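Local atomic coordinates of uncharacterized protein conserved in bacteria (Cupriavidus necator, PDB entry 5DMH), a protein that catalyses the ATP-dependent phosphorylation of 3-oxo-tetronate to 3-oxo-tetronate 4-phosphate, a step of carbohydrate metabolism. Residues Asn153-Phe158 with Leu162-Ala167; Tyr116-Asp121 with Gly436-Pro441; Pro282-Pro287 with Ala420-Asp425; Arg387-Gly392 with Asp445-Gln450. One frame throughout, in Å; residues are numbered along the deposited sequence.

Interaction 1. Residues Asn153-Phe158 with Leu162-Ala167; sequences NGRTIF and LFVGDA
T156 and F163 form the hydrogen-bonded pair of this contact. The F163 N-H meets T156 O at 2.8 Å in a nearly linear bond (174°), and the return bond from T156 N to F163 O spans 3.0 Å. A third backbone bond, from G165 N to G154 O, lies in the carbonyl plane. Between these rungs the R155 CA-H points at F163 O, adding a CA-H...O contact. Strands 155-158 and 161-164 thus make an antiparallel beta hairpin in the sugar-binding domain, and a type II' turn from V164 to A167 leads the chain into strand 167-168.

R155, I157, V164 and L162 share one face. L162 CG is anti to the backbone N (chi1 -180°), which brings CD1 back over the neighbouring strand, 3.4 Å from T156 O and 3.9 Å from I157 CG1. R155 and V164 run side by side, with R155 NH2 3.7 Å from V164 CG1. On the other face the T156 hydroxyl faces F163 CB, and water 1 links T156 OG1 with G154 O and G165 O.

Farther out, G154 and R155 both stand opposite F150 in a G1 bulge, G154 having positive phi. The R155 chain bends at chi2 (90°); its NE is hydrogen-bonded to S118 OG, while NH2 makes a weak bond to N153 O. Helix 187-193 packs L187 against both I157 and L162.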
# COMPACT_ATOMS: atom_id res chain seq x y z
N ASN A 153 -8.78 10.37 -0.64
CA ASN A 153 -9.42 9.13 -0.21
C ASN A 153 -10.05 9.31 1.16
O ASN A 153 -10.33 8.32 1.86
CB ASN A 153 -8.44 7.95 -0.22
CG ASN A 153 -8.63 7.02 -1.42
OD1 ASN A 153 -9.75 6.79 -1.88
ND2 ASN A 153 -7.51 6.49 -1.94
N GLY A 154 -10.29 10.56 1.54
CA GLY A 154 -11.01 10.86 2.76
C GLY A 154 -10.29 10.72 4.10
O GLY A 154 -10.97 10.64 5.12
N ARG A 155 -8.96 10.69 4.11
CA ARG A 155 -8.21 10.60 5.37
C ARG A 155 -7.63 11.96 5.73
O ARG A 155 -6.86 12.53 4.94
CB ARG A 155 -7.06 9.59 5.30
CG ARG A 155 -7.46 8.11 5.21
CD ARG A 155 -7.62 7.60 3.79
NE ARG A 155 -7.86 6.17 3.81
CZ ARG A 155 -9.05 5.58 3.84
NH1 ARG A 155 -9.14 4.26 3.89
NH2 ARG A 155 -10.18 6.28 3.81
N THR A 156 -8.05 12.49 6.88
CA THR A 156 -7.43 13.68 7.46
C THR A 156 -7.01 13.47 8.92
O THR A 156 -7.50 12.55 9.61
CB THR A 156 -8.35 14.94 7.35
OG1 THR A 156 -9.60 14.72 8.01
CG2 THR A 156 -8.60 15.28 5.90
N ILE A 157 -6.09 14.32 9.39
CA ILE A 157 -5.50 14.24 10.72
C ILE A 157 -5.54 15.61 11.41
O ILE A 157 -5.08 16.59 10.85
CB ILE A 157 -4.03 13.75 10.71
CG1 ILE A 157 -3.89 12.42 9.98
CG2 ILE A 157 -3.54 13.55 12.13
CD1 ILE A 157 -2.47 12.06 9.67
N PHE A 158 -6.15 15.63 12.59
CA PHE A 158 -6.36 16.85 13.39
C PHE A 158 -6.03 16.55 14.84
O PHE A 158 -6.58 15.63 15.43
CB PHE A 158 -7.82 17.35 13.27
CG PHE A 158 -8.10 18.61 14.06
CD1 PHE A 158 -7.81 19.86 13.52
CD2 PHE A 158 -8.65 18.55 15.33
CE1 PHE A 158 -8.09 21.00 14.23
CE2 PHE A 158 -8.91 19.71 16.04
CZ PHE A 158 -8.65 20.92 15.49
N LEU A 162 -6.88 10.56 13.64
CA LEU A 162 -7.18 10.22 12.25
C LEU A 162 -8.69 10.07 11.98
O LEU A 162 -9.40 9.33 12.67
CB LEU A 162 -6.43 8.93 11.88
CG LEU A 162 -6.58 8.39 10.46
CD1 LEU A 162 -6.20 9.37 9.39
CD2 LEU A 162 -5.76 7.13 10.32
N PHE A 163 -9.15 10.80 10.96
CA PHE A 163 -10.53 10.78 10.47
C PHE A 163 -10.61 10.15 9.08
O PHE A 163 -9.74 10.35 8.22
CB PHE A 163 -11.13 12.20 10.42
CG PHE A 163 -11.37 12.82 11.79
CD1 PHE A 163 -10.32 13.39 12.48
CD2 PHE A 163 -12.64 12.85 12.35
CE1 PHE A 163 -10.53 13.94 13.74
CE2 PHE A 163 -12.84 13.40 13.61
CZ PHE A 163 -11.79 13.95 14.28
N VAL A 164 -11.65 9.34 8.92
CA VAL A 164 -12.08 8.81 7.64
C VAL A 164 -13.45 9.43 7.34
O VAL A 164 -14.46 9.13 8.00
CB VAL A 164 -12.20 7.26 7.72
CG1 VAL A 164 -12.71 6.69 6.42
CG2 VAL A 164 -10.86 6.65 8.08
N GLY A 165 -13.48 10.31 6.35
CA GLY A 165 -14.61 11.21 6.18
C GLY A 165 -14.82 11.97 7.48
O GLY A 165 -13.86 12.46 8.02
N ASP A 166 -16.05 12.04 7.99
CA ASP A 166 -16.31 12.65 9.28
C ASP A 166 -16.29 11.68 10.46
O ASP A 166 -16.68 12.04 11.57
CB ASP A 166 -17.66 13.38 9.31
CG ASP A 166 -17.72 14.58 8.40
OD1 ASP A 166 -16.70 15.23 8.15
OD2 ASP A 166 -18.83 14.89 7.92
N ALA A 167 -15.82 10.46 10.25
CA ALA A 167 -15.73 9.50 11.35
C ALA A 167 -14.30 9.35 11.81
O ALA A 167 -13.37 9.35 11.01
CB ALA A 167 -16.27 8.14 10.93
O HOH W 1 -11.36 12.91 6.83

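Interaction 2. Residues Tyr116-Asp121 with Gly436-Pro441; sequences YCSTFD and GNFGGP. With ADP (adenosine-5'-diphosphate), chain C.
T119 OG1 sits between its backbone N and carbonyl carbon (chi1 41°), while N437 CG lies anti to its own carbonyl carbon (chi1 -70°); these torsions turn the hydroxyl and the carboxamide toward each other from opposite directions. T119 OG1 and N437 ND2 stop 3.8 Å apart, and water 2 joins them. It donates to T119 OG1 at 2.9 Å and accepts from N437 ND2 at 3.0 Å. The hydroxyl in turn donates to D121 OD1 at 2.7 Å on the syn side of the carboxylate. With its proton committed to D121, T119 OG1 receives the water as an acceptor, so the donor-to-acceptor chain runs from the carboxamide through water 2 and the hydroxyl to the carboxylate.

The second touch is lighter: S118 OG approaches the edge of the F438 ring, near its plane, 4.0 Å from CZ. The same hydroxyl is hydrogen-bonded to R155 NE, and the R155 side chain also packs against T119, N437 and F438.

Residues 116-121 belong to the sugar-binding domain, where a type I turn from C117 to F120 follows strand 111-115. Residues 436-441 form the loop after strand 430-434 of the nucleotide-binding domain, so this sparse, water-bridged contact spans the cleft between the two domains of a four-carbon acid sugar kinase. ADP lies at that cleft, and G436 N donates to its beta-phosphate oxygen O1B at 2.8 Å. The G436 carbonyl accepts from S296, T299 and K434, which fixes the peptide beside the phosphate.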
# COMPACT_ATOMS: atom_id res chain seq x y z
N TYR A 116 3.36 3.29 4.55
CA TYR A 116 2.44 2.39 5.21
C TYR A 116 0.99 2.86 4.92
O TYR A 116 0.74 3.79 4.15
CB TYR A 116 2.75 2.29 6.71
CG TYR A 116 2.99 3.61 7.38
CD1 TYR A 116 1.96 4.50 7.56
CD2 TYR A 116 4.26 4.00 7.76
CE1 TYR A 116 2.18 5.73 8.13
CE2 TYR A 116 4.50 5.19 8.33
CZ TYR A 116 3.46 6.07 8.52
OH TYR A 116 3.72 7.28 9.09
N CYS A 117 0.03 2.21 5.52
CA CYS A 117 -1.35 2.45 5.14
C CYS A 117 -1.86 3.80 5.67
O CYS A 117 -1.48 4.24 6.75
CB CYS A 117 -2.22 1.35 5.69
SG CYS A 117 -3.76 1.11 4.82
N SER A 118 -2.73 4.43 4.89
CA SER A 118 -3.37 5.66 5.31
C SER A 118 -4.29 5.47 6.50
O SER A 118 -4.72 6.45 7.11
CB SER A 118 -4.07 6.35 4.13
OG SER A 118 -5.05 5.53 3.53
N THR A 119 -4.60 4.22 6.85
CA THR A 119 -5.35 3.95 8.07
C THR A 119 -4.47 3.42 9.21
O THR A 119 -4.96 2.96 10.24
CB THR A 119 -6.60 3.04 7.82
OG1 THR A 119 -6.29 1.99 6.89
CG2 THR A 119 -7.75 3.85 7.26
N PHE A 120 -3.16 3.49 9.01
CA PHE A 120 -2.13 3.30 10.04
C PHE A 120 -2.07 1.87 10.50
O PHE A 120 -1.65 1.61 11.61
CB PHE A 120 -2.34 4.24 11.22
CG PHE A 120 -1.05 4.78 11.82
CD1 PHE A 120 -0.18 5.56 11.07
CD2 PHE A 120 -0.73 4.53 13.15
CE1 PHE A 120 1.01 6.08 11.64
CE2 PHE A 120 0.44 5.03 13.70
CZ PHE A 120 1.30 5.81 12.94
N ASP A 121 -2.45 0.95 9.61
CA ASP A 121 -2.60 -0.46 9.90
C ASP A 121 -1.38 -1.04 10.61
O ASP A 121 -0.28 -1.07 10.08
CB ASP A 121 -2.88 -1.25 8.61
CG ASP A 121 -4.14 -0.82 7.90
OD1 ASP A 121 -4.50 0.38 8.02
OD2 ASP A 121 -4.79 -1.67 7.23
N GLY A 436 -7.62 -2.47 0.16
CA GLY A 436 -8.94 -2.90 0.52
C GLY A 436 -9.99 -1.80 0.61
O GLY A 436 -11.14 -1.99 0.17
N ASN A 437 -9.62 -0.66 1.16
CA ASN A 437 -10.57 0.42 1.34
C ASN A 437 -10.81 1.29 0.09
O ASN A 437 -11.65 2.20 0.12
CB ASN A 437 -10.11 1.32 2.50
CG ASN A 437 -10.23 0.64 3.85
OD1 ASN A 437 -11.21 -0.04 4.14
ND2 ASN A 437 -9.25 0.87 4.70
N PHE A 438 -10.08 1.04 -1.00
CA PHE A 438 -10.13 1.95 -2.14
C PHE A 438 -11.06 1.49 -3.25
O PHE A 438 -11.48 0.31 -3.29
CB PHE A 438 -8.73 2.16 -2.72
CG PHE A 438 -7.78 2.87 -1.80
CD1 PHE A 438 -8.22 3.46 -0.61
CD2 PHE A 438 -6.43 2.93 -2.12
CE1 PHE A 438 -7.31 4.11 0.23
CE2 PHE A 438 -5.53 3.59 -1.29
CZ PHE A 438 -5.97 4.16 -0.12
N GLY A 439 -11.38 2.43 -4.14
CA GLY A 439 -12.21 2.18 -5.29
C GLY A 439 -13.69 2.36 -4.98
O GLY A 439 -14.14 2.18 -3.85
N GLY A 440 -14.45 2.66 -6.02
CA GLY A 440 -15.89 2.76 -5.93
C GLY A 440 -16.56 1.41 -6.10
O GLY A 440 -15.87 0.38 -6.28
N PRO A 441 -17.89 1.38 -6.01
CA PRO A 441 -18.64 0.12 -6.14
C PRO A 441 -18.38 -0.66 -7.41
O PRO A 441 -18.46 -1.89 -7.40
CB PRO A 441 -20.10 0.57 -6.12
CG PRO A 441 -20.08 1.87 -5.40
CD PRO A 441 -18.78 2.51 -5.69
PB ADP C . -7.04 -4.95 3.16
O1B ADP C . -6.37 -4.28 1.97
O2B ADP C . -8.54 -4.74 3.15
O3B ADP C . -6.38 -4.62 4.49
PA ADP C . -5.71 -7.56 3.08
O1A ADP C . -5.73 -8.52 1.96
O2A ADP C . -4.49 -6.78 3.42
O3A ADP C . -6.97 -6.55 2.87
O5' ADP C . -6.08 -8.28 4.47
C5' ADP C . -7.26 -9.05 4.62
C4' ADP C . -6.93 -10.29 5.46
O4' ADP C . -8.13 -10.88 5.92
C3' ADP C . -6.20 -11.34 4.63
O3' ADP C . -5.23 -12.04 5.44
C2' ADP C . -7.32 -12.25 4.24
O2' ADP C . -6.87 -13.52 3.82
C1' ADP C . -8.15 -12.24 5.50
N9 ADP C . -9.51 -12.68 5.21
C8 ADP C . -10.27 -12.36 4.13
N7 ADP C . -11.45 -12.98 4.18
C5 ADP C . -11.45 -13.72 5.32
C6 ADP C . -12.40 -14.63 5.95
N6 ADP C . -13.59 -14.82 5.35
N1 ADP C . -12.04 -15.20 7.12
C2 ADP C . -10.85 -14.96 7.71
N3 ADP C . -9.91 -14.15 7.18
C4 ADP C . -10.17 -13.53 5.99
O HOH W 2 -6.84 2.52 4.11

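Interaction 3. Residues Pro282-Pro287 with Ala420-Asp425; sequences PAIDGP and ATVTLD
I284, on the approach to strand 288-292, and V422, on strand 418-423, make a small apolar contact in the nucleotide-binding half of the protein. Segment 282-287 is an extended linker leading into strand 288-292, and segment 420-425 lies on strand 418-423, which runs antiparallel between strands 407-415 and 430-434. No hydrogen bond links the two segments, and the surface they bury together is just 91 Å².

V422 carries the contact on the strand side. Its CG1 meets I284 CG1 at 4.1 Å, and the two side chains slant across each other rather than lying alongside. With V422 CG1 anti to the carbonyl carbon (chi1 -65°), this methyl is also the one that approaches the linker backbone, 4.3 Å from P282 O. These are loose van der Waals distances. The aliphatic patch extends beyond the pair, since A430 of the adjacent strand touches both I284 and V422, while R409 of strand 407-415 packs against P282 and V422.

The linker has other attachments that hold its course. I284 forms a backbone hydrogen bond with L451 of helix 443-451, and G286 pairs through its backbone with G453 near the C-terminus. D285 OD1 accepts from the G453 N-H.

Beyond V422 the segment carries a bond of its own: the T423 hydroxyl donates to D425 OD2 at 2.6 Å, reaching the carboxylate on its anti side and 26° out of its plane.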
# COMPACT_ATOMS: atom_id res chain seq x y z
N PRO A 282 0.57 0.29 -22.43
CA PRO A 282 -0.31 -0.32 -23.43
C PRO A 282 -1.35 -1.23 -22.79
O PRO A 282 -1.10 -1.83 -21.74
CB PRO A 282 0.66 -1.15 -24.28
CG PRO A 282 1.71 -1.57 -23.32
CD PRO A 282 1.88 -0.39 -22.38
N ALA A 283 -2.51 -1.31 -23.43
CA ALA A 283 -3.55 -2.24 -23.04
C ALA A 283 -3.02 -3.65 -23.28
O ALA A 283 -2.30 -3.90 -24.24
CB ALA A 283 -4.80 -2.00 -23.87
N ILE A 284 -3.37 -4.56 -22.39
CA ILE A 284 -2.98 -5.96 -22.52
C ILE A 284 -4.25 -6.77 -22.67
O ILE A 284 -5.07 -6.85 -21.75
CB ILE A 284 -2.22 -6.45 -21.26
CG1 ILE A 284 -0.99 -5.58 -20.98
CG2 ILE A 284 -1.86 -7.92 -21.39
CD1 ILE A 284 0.24 -6.03 -21.65
N ASP A 285 -4.43 -7.38 -23.82
CA ASP A 285 -5.63 -8.16 -24.07
C ASP A 285 -5.42 -9.62 -23.67
O ASP A 285 -4.31 -10.15 -23.70
CB ASP A 285 -6.04 -8.04 -25.53
CG ASP A 285 -6.13 -6.59 -25.97
OD1 ASP A 285 -6.57 -5.75 -25.16
OD2 ASP A 285 -5.75 -6.29 -27.12
N GLY A 286 -6.50 -10.26 -23.27
CA GLY A 286 -6.45 -11.66 -22.90
C GLY A 286 -7.32 -11.91 -21.69
O GLY A 286 -7.99 -11.01 -21.19
N PRO A 287 -7.32 -13.16 -21.23
CA PRO A 287 -8.15 -13.54 -20.09
C PRO A 287 -7.82 -12.77 -18.82
O PRO A 287 -6.67 -12.46 -18.53
CB PRO A 287 -7.86 -15.03 -19.93
CG PRO A 287 -7.44 -15.48 -21.28
CD PRO A 287 -6.73 -14.32 -21.90
N ALA A 420 -3.39 1.41 -12.76
CA ALA A 420 -3.10 0.25 -13.63
C ALA A 420 -1.58 0.08 -13.65
O ALA A 420 -0.85 1.07 -13.55
CB ALA A 420 -3.61 0.49 -15.05
N THR A 421 -1.11 -1.16 -13.77
CA THR A 421 0.33 -1.45 -13.83
C THR A 421 0.55 -2.56 -14.85
O THR A 421 -0.37 -3.30 -15.18
CB THR A 421 0.91 -1.91 -12.45
OG1 THR A 421 0.44 -3.22 -12.13
CG2 THR A 421 0.54 -0.96 -11.32
N VAL A 422 1.78 -2.67 -15.35
CA VAL A 422 2.14 -3.80 -16.17
C VAL A 422 3.52 -4.32 -15.76
O VAL A 422 4.34 -3.56 -15.25
CB VAL A 422 2.10 -3.45 -17.66
CG1 VAL A 422 0.66 -3.13 -18.07
CG2 VAL A 422 3.04 -2.29 -17.99
N THR A 423 3.75 -5.61 -15.97
CA THR A 423 5.07 -6.18 -15.72
C THR A 423 5.96 -5.86 -16.91
O THR A 423 5.49 -5.31 -17.91
CB THR A 423 5.04 -7.71 -15.53
OG1 THR A 423 4.68 -8.36 -16.75
CG2 THR A 423 4.08 -8.10 -14.46
N LEU A 424 7.24 -6.21 -16.83
CA LEU A 424 8.18 -5.94 -17.93
C LEU A 424 8.53 -7.14 -18.84
O LEU A 424 9.47 -7.09 -19.62
CB LEU A 424 9.45 -5.29 -17.36
CG LEU A 424 9.25 -3.95 -16.64
CD1 LEU A 424 10.58 -3.32 -16.28
CD2 LEU A 424 8.43 -2.98 -17.48
N ASP A 425 7.75 -8.21 -18.75
CA ASP A 425 7.95 -9.41 -19.57
C ASP A 425 7.72 -9.12 -21.06
O ASP A 425 7.08 -8.13 -21.42
CB ASP A 425 6.99 -10.52 -19.13
CG ASP A 425 7.09 -10.84 -17.64
OD1 ASP A 425 8.09 -11.47 -17.24
OD2 ASP A 425 6.17 -10.49 -16.88

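Interaction 4. Residues Arg387-Gly392 with Asp445-Gln450; sequences RFVVAG and DEALRQ. With ADP (adenosine-5'-diphosphate), chain C.
V389 packs closely into the helix, its CG2 lying 3.8 Å from A447 CB and 3.9 Å from L448 CD2. The V389 and L448 side chains cross at about a right angle, so that the valine methyl meets both the small A447 and the branched end of L448. V389 CG1 is anti to the backbone N (chi1 178°) and stays within 4.1 Å of A447 CB, so both methyls of the valine bear on the alanine. All four residues that touch across the contact are buried.

At the start of the strand the contact turns polar. R387 NH2 donates to L448 O at 3.0 Å, with the oxygen in the guanidinium plane; seen from the acceptor, the donor stands well above the carbonyl plane. A bend at chi3 (-70°) turns the guanidinium toward the helix, where L448 CD2 lies over one of its faces. R387 NH1 is hydrogen-bonded to G286 O, so the one group ties the helix to the linker before strand 288-292.

The outer side of the helix is different. E446 and R449 are exposed, and R449 points away from the strand; R449 NE pairs with D445 OD2 at 3.3 Å one turn back in a salt bridge. D445 has a second partner in R311.

The axes of 387-391 and 445-450 approach to 8.6 Å, their directions 152° apart, as a helix layered on the sheet of the nucleotide-binding domain. At its far end the strand leads to G392, at the N-cap position of helix 393-403; G392 CA lies 3.3 Å from ADP O1B, and G392 is one of the residues of the ADP pocket.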
# COMPACT_ATOMS: atom_id res chain seq x y z
N ARG A 387 -4.60 -10.56 -17.27
CA ARG A 387 -5.09 -9.41 -16.48
C ARG A 387 -5.56 -9.88 -15.11
O ARG A 387 -6.39 -10.78 -15.00
CB ARG A 387 -6.25 -8.67 -17.18
CG ARG A 387 -5.91 -8.09 -18.56
CD ARG A 387 -7.14 -7.48 -19.24
NE ARG A 387 -8.08 -8.52 -19.64
CZ ARG A 387 -9.41 -8.45 -19.56
NH1 ARG A 387 -10.13 -9.50 -19.96
NH2 ARG A 387 -10.03 -7.38 -19.11
N PHE A 388 -5.00 -9.27 -14.07
CA PHE A 388 -5.31 -9.62 -12.69
C PHE A 388 -5.70 -8.41 -11.89
O PHE A 388 -4.89 -7.47 -11.72
CB PHE A 388 -4.06 -10.25 -12.04
CG PHE A 388 -3.57 -11.48 -12.73
CD1 PHE A 388 -2.83 -11.39 -13.90
CD2 PHE A 388 -3.80 -12.74 -12.19
CE1 PHE A 388 -2.35 -12.53 -14.52
CE2 PHE A 388 -3.32 -13.87 -12.81
CZ PHE A 388 -2.61 -13.77 -13.97
N VAL A 389 -6.92 -8.42 -11.36
CA VAL A 389 -7.40 -7.42 -10.40
C VAL A 389 -7.46 -8.09 -9.03
O VAL A 389 -8.13 -9.09 -8.86
CB VAL A 389 -8.81 -6.92 -10.77
CG1 VAL A 389 -9.31 -5.92 -9.74
CG2 VAL A 389 -8.81 -6.31 -12.16
N VAL A 390 -6.70 -7.54 -8.08
CA VAL A 390 -6.56 -8.10 -6.76
C VAL A 390 -7.02 -7.09 -5.71
O VAL A 390 -6.53 -5.97 -5.68
CB VAL A 390 -5.11 -8.51 -6.46
CG1 VAL A 390 -5.05 -9.29 -5.15
CG2 VAL A 390 -4.49 -9.33 -7.61
N ALA A 391 -7.94 -7.50 -4.86
CA ALA A 391 -8.46 -6.65 -3.80
C ALA A 391 -7.84 -7.05 -2.48
O ALA A 391 -8.02 -8.19 -2.04
CB ALA A 391 -9.98 -6.76 -3.74
N GLY A 392 -7.08 -6.14 -1.87
CA GLY A 392 -6.46 -6.40 -0.59
C GLY A 392 -4.94 -6.29 -0.64
O GLY A 392 -4.28 -6.76 -1.56
N ASP A 445 -14.99 -3.97 -12.53
CA ASP A 445 -15.20 -3.78 -13.97
C ASP A 445 -14.37 -2.65 -14.53
O ASP A 445 -13.77 -2.78 -15.59
CB ASP A 445 -16.69 -3.56 -14.30
CG ASP A 445 -16.93 -3.42 -15.79
OD1 ASP A 445 -16.70 -4.40 -16.52
OD2 ASP A 445 -17.32 -2.33 -16.24
N GLU A 446 -14.35 -1.52 -13.82
CA GLU A 446 -13.52 -0.40 -14.22
C GLU A 446 -12.06 -0.82 -14.41
O GLU A 446 -11.43 -0.47 -15.42
CB GLU A 446 -13.62 0.73 -13.20
CG GLU A 446 -14.96 1.43 -13.22
CD GLU A 446 -15.14 2.39 -12.05
OE1 GLU A 446 -14.93 1.99 -10.89
OE2 GLU A 446 -15.46 3.56 -12.31
N ALA A 447 -11.54 -1.57 -13.45
CA ALA A 447 -10.15 -2.03 -13.47
C ALA A 447 -9.88 -3.00 -14.63
O ALA A 447 -8.94 -2.82 -15.42
CB ALA A 447 -9.80 -2.66 -12.15
N LEU A 448 -10.75 -4.00 -14.78
CA LEU A 448 -10.58 -4.99 -15.83
C LEU A 448 -10.50 -4.31 -17.19
O LEU A 448 -9.66 -4.66 -18.02
CB LEU A 448 -11.74 -5.99 -15.82
CG LEU A 448 -11.59 -7.10 -14.80
CD1 LEU A 448 -12.91 -7.81 -14.69
CD2 LEU A 448 -10.47 -8.08 -15.21
N ARG A 449 -11.40 -3.35 -17.42
CA ARG A 449 -11.43 -2.61 -18.68
C ARG A 449 -10.21 -1.73 -18.90
O ARG A 449 -9.71 -1.63 -20.01
CB ARG A 449 -12.70 -1.75 -18.78
CG ARG A 449 -13.96 -2.56 -19.01
CD ARG A 449 -15.20 -1.68 -19.05
NE ARG A 449 -16.39 -2.46 -19.36
CZ ARG A 449 -16.74 -2.85 -20.59
NH1 ARG A 449 -15.98 -2.55 -21.64
NH2 ARG A 449 -17.85 -3.56 -20.77
N GLN A 450 -9.75 -1.05 -17.86
CA GLN A 450 -8.60 -0.20 -18.04
C GLN A 450 -7.32 -1.03 -18.29
O GLN A 450 -6.44 -0.60 -19.02
CB GLN A 450 -8.41 0.73 -16.84
CG GLN A 450 -7.50 1.87 -17.20
CD GLN A 450 -7.46 2.94 -16.13
OE1 GLN A 450 -8.50 3.38 -15.62
NE2 GLN A 450 -6.25 3.36 -15.79
PB ADP C . -7.04 -4.95 3.16
O1B ADP C . -6.37 -4.28 1.97
O2B ADP C . -8.54 -4.74 3.15
O3B ADP C . -6.38 -4.62 4.49
PA ADP C . -5.71 -7.56 3.08
O1A ADP C . -5.73 -8.52 1.96
O2A ADP C . -4.49 -6.78 3.42
O3A ADP C . -6.97 -6.55 2.87
O5' ADP C . -6.08 -8.28 4.47
C5' ADP C . -7.26 -9.05 4.62
C4' ADP C . -6.93 -10.29 5.46
O4' ADP C . -8.13 -10.88 5.92
C3' ADP C . -6.20 -11.34 4.63
O3' ADP C . -5.23 -12.04 5.44
C2' ADP C . -7.32 -12.25 4.24
O2' ADP C . -6.87 -13.52 3.82
C1' ADP C . -8.15 -12.24 5.50
N9 ADP C . -9.51 -12.68 5.21
C8 ADP C . -10.27 -12.36 4.13
N7 ADP C . -11.45 -12.98 4.18
C5 ADP C . -11.45 -13.72 5.32
C6 ADP C . -12.40 -14.63 5.95
N6 ADP C . -13.59 -14.82 5.35
N1 ADP C . -12.04 -15.20 7.12
C2 ADP C . -10.85 -14.96 7.71
N3 ADP C . -9.91 -14.15 7.18
C4 ADP C . -10.17 -13.53 5.99

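Overall arrangement
Interactions 1 and 2 meet directly, their centres 12 Å apart: R155 NE reaches S118 OG at 2.9 Å, tying the hairpin to the cleft loop that faces 436-441. Interactions 2 and 4 both touch ADP, through G436 and G392, although their centres are 16 Å apart; their segments alternate along the chain, and 436-441 leads on toward the helix of 445-450. Interaction 3 lies at the other end of strand 387-391, far from the nucleotide. Its centre is 11 Å from that of interaction 4, joined to it by R387, whose NH1 is 2.9 Å from G286 O. Interactions 1 and 3 stand 34 Å apart between centres, on opposite sides of the chain's centre.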